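Local structure of conserved hypothetical protein (Shewanella loihica, 2GPI) at residues Q54-S57 and L58-F62. The protein is of unknown function but, as a DUF1488-family protein, may take part in transcriptional regulation of the shikimate pathway. Residues are numbered along the deposited sequence; the frame is centred on the assembly and turned at random.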
ATOM      1  N   GLN A  54      15.772   2.396   1.174  1.00 12.12           N
ATOM      2  CA  GLN A  54      15.143   3.441   1.976  1.00 14.22           C
ATOM      3  C   GLN A  54      13.626   3.452   1.792  1.00 13.84           C
ATOM      4  O   GLN A  54      12.856   3.561   2.758  1.00 13.89           O
ATOM      5  CB  GLN A  54      15.771   4.788   1.588  1.00 14.90           C
ATOM      6  CG  GLN A  54      15.188   5.945   2.345  1.00 15.82           C
ATOM      7  CD  GLN A  54      15.429   7.264   1.603  1.00 17.43           C
ATOM      8  OE1 GLN A  54      15.922   7.271   0.466  1.00 23.01           O
ATOM      9  NE2 GLN A  54      15.098   8.395   2.264  1.00 23.18           N
ATOM     10  N   ALA A  55      13.168   3.339   0.544  1.00 11.56           N
ATOM     11  CA  ALA A  55      11.736   3.263   0.225  1.00 13.15           C
ATOM     12  C   ALA A  55      11.068   2.139   0.999  1.00 10.22           C
ATOM     13  O   ALA A  55      10.039   2.352   1.645  1.00 13.01           O
ATOM     14  CB  ALA A  55      11.450   3.141  -1.320  1.00 13.73           C
ATOM     15  N   LEU A  56      11.677   0.950   0.960  1.00 11.87           N
ATOM     16  CA  LEU A  56      11.112  -0.215   1.642  1.00 12.85           C
ATOM     17  C   LEU A  56      11.165   0.010   3.159  1.00 13.44           C
ATOM     18  O   LEU A  56      10.227  -0.305   3.884  1.00 12.86           O
ATOM     19  CB  LEU A  56      11.865  -1.484   1.278  1.00 15.13           C
ATOM     20  CG  LEU A  56      11.486  -2.685   2.138  1.00 20.61           C
ATOM     21  CD1 LEU A  56      10.023  -2.978   1.927  1.00 22.84           C
ATOM     22  CD2 LEU A  56      12.337  -3.937   1.800  1.00 21.69           C
ATOM     23  N   SER A  57      12.240   0.605   3.649  1.00 13.32           N
ATOM     24  CA  SER A  57      12.368   0.901   5.079  1.00 13.21           C
ATOM     25  C   SER A  57      11.276   1.862   5.562  1.00 12.02           C
ATOM     26  O   SER A  57      10.704   1.687   6.647  1.00 15.92           O
ATOM     27  CB  SER A  57      13.762   1.439   5.409  1.00 16.78           C
ATOM     28  OG  SER A  57      13.869   1.738   6.793  1.00 21.67           O
ATOM     29  N   LEU A  58      10.949   2.848   4.748  1.00 12.07           N
ATOM     30  CA  LEU A  58       9.879   3.794   5.085  1.00 14.11           C
ATOM     31  C   LEU A  58       8.504   3.112   5.086  1.00 15.29           C
ATOM     32  O   LEU A  58       7.688   3.349   6.002  1.00 13.16           O
ATOM     33  CB  LEU A  58       9.925   5.028   4.180  1.00 14.71           C
ATOM     34  CG  LEU A  58      11.153   5.959   4.373  1.00 15.02           C
ATOM     35  CD1 LEU A  58      11.141   7.041   3.297  1.00 19.07           C
ATOM     36  CD2 LEU A  58      11.223   6.533   5.804  1.00 17.83           C
ATOM     37  N   PHE A  59       8.232   2.273   4.090  1.00 13.83           N
ATOM     38  CA  PHE A  59       7.022   1.457   4.120  1.00 13.36           C
ATOM     39  C   PHE A  59       6.923   0.670   5.444  1.00 13.28           C
ATOM     40  O   PHE A  59       5.872   0.672   6.144  1.00 12.99           O
ATOM     41  CB  PHE A  59       6.918   0.520   2.910  1.00 13.23           C
ATOM     42  CG  PHE A  59       5.708  -0.355   2.966  1.00 12.85           C
ATOM     43  CD1 PHE A  59       5.729  -1.539   3.696  1.00 13.91           C
ATOM     44  CD2 PHE A  59       4.492   0.049   2.373  1.00 13.90           C
ATOM     45  CE1 PHE A  59       4.588  -2.350   3.820  1.00 16.98           C
ATOM     46  CE2 PHE A  59       3.353  -0.794   2.516  1.00 16.29           C
ATOM     47  CZ  PHE A  59       3.412  -1.960   3.207  1.00 17.00           C
ATOM     48  N   GLU A  60       8.023  -0.010   5.781  1.00 12.40           N
ATOM     49  CA  GLU A  60       8.031  -0.813   7.026  1.00 14.09           C
ATOM     50  C   GLU A  60       7.782   0.046   8.259  1.00 15.59           C
ATOM     51  O   GLU A  60       7.018  -0.367   9.177  1.00 14.72           O
ATOM     52  CB  GLU A  60       9.337  -1.582   7.112  1.00 14.34           C
ATOM     53  CG  GLU A  60       9.406  -2.684   6.143  1.00 17.13           C
ATOM     54  CD  GLU A  60       8.411  -3.821   6.423  1.00 23.90           C
ATOM     55  OE1 GLU A  60       7.745  -3.850   7.487  1.00 39.85           O
ATOM     56  OE2 GLU A  60       8.317  -4.692   5.572  1.00 26.26           O
ATOM     57  N   GLN A  61       8.371   1.236   8.294  1.00 15.30           N
ATOM     58  CA  GLN A  61       8.174   2.172   9.420  1.00 15.88           C
ATOM     59  C   GLN A  61       6.698   2.518   9.626  1.00 14.67           C
ATOM     60  O   GLN A  61       6.248   2.668  10.753  1.00 18.49           O
ATOM     61  CB  GLN A  61       9.003   3.431   9.224  1.00 19.61           C
ATOM     62  CG  GLN A  61       8.888   4.430  10.336  1.00 28.24           C
ATOM     63  CD  GLN A  61       9.916   5.547  10.183  1.00 28.67           C
ATOM     64  OE1 GLN A  61      10.900   5.409   9.417  1.00 28.37           O
ATOM     65  NE2 GLN A  61       9.703   6.654  10.916  1.00 40.48           N
ATOM     66  N   PHE A  62       5.947   2.632   8.535  1.00 12.10           N
ATOM     67  CA  PHE A  62       4.573   3.031   8.571  1.00 11.34           C
ATOM     68  C   PHE A  62       3.638   1.883   8.101  1.00 11.56           C
ATOM     69  O   PHE A  62       2.469   2.136   7.726  1.00 12.06           O
ATOM     70  CB  PHE A  62       4.368   4.279   7.713  1.00 13.55           C
ATOM     71  CG  PHE A  62       5.092   5.487   8.247  1.00 14.35           C
ATOM     72  CD1 PHE A  62       4.482   6.280   9.180  1.00 19.71           C
ATOM     73  CD2 PHE A  62       6.346   5.843   7.780  1.00 14.85           C
ATOM     74  CE1 PHE A  62       5.102   7.391   9.705  1.00 20.02           C
ATOM     75  CE2 PHE A  62       6.996   6.938   8.341  1.00 15.79           C
ATOM     76  CZ  PHE A  62       6.348   7.715   9.290  1.00 15.11           C
TER
HETATM   77  O   HOH W   1      12.645   3.978   8.127  1.00 33.23           O
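Leu-58 and Gln-54 meet on the inward flank of helix 52-61, one turn apart. The branch carbon CG of Leu-58 lies 3.4 Å from Gln-54 O, the same oxygen that receives the N-H of Leu-58 at 2.8 Å. That placement follows from chi1 of -68°, which sets CG beside its own backbone N and turns the isobutyl group back along the preceding turn, where CD1 comes alongside Gln-54 CG at 4.3 Å. Beyond this aliphatic stem both ends of the Gln-54 amide are tied down: OE1 accepts from the backbone N-H of Asn-50, and NE2 donates to the Glu-47 carboxylate and the Lys-48 carbonyl. Ala-45 of helix 38-45 packs on buried Leu-58, while Phe-59, also buried, turns away to meet the ring of Phe-23 and the side chain of Ile-66.

The outer flank, with Leu-56, Ser-57, Glu-60 and Gln-61, is exposed. Chi1 of Glu-60 (-72°) brings CG to 3.4 Å from Leu-56 O; the bend at chi2 turns only the carboxylate. Ser-57 and Gln-61 are bridged by one water, hydrogen-bonded to Ser-57 OG (2.9 Å) and donating to Gln-61 OE1 (2.6 Å).

Beneath both flanks run four successive backbone bonds, the straightest from Phe-59 N to Ala-55 O (171°). Regular i to i+4 bonding, with buried and solvent-facing side chains on different flanks, is the signature of an amphipathic alpha-helix, here in a small alpha+beta fold with a mixed sheet.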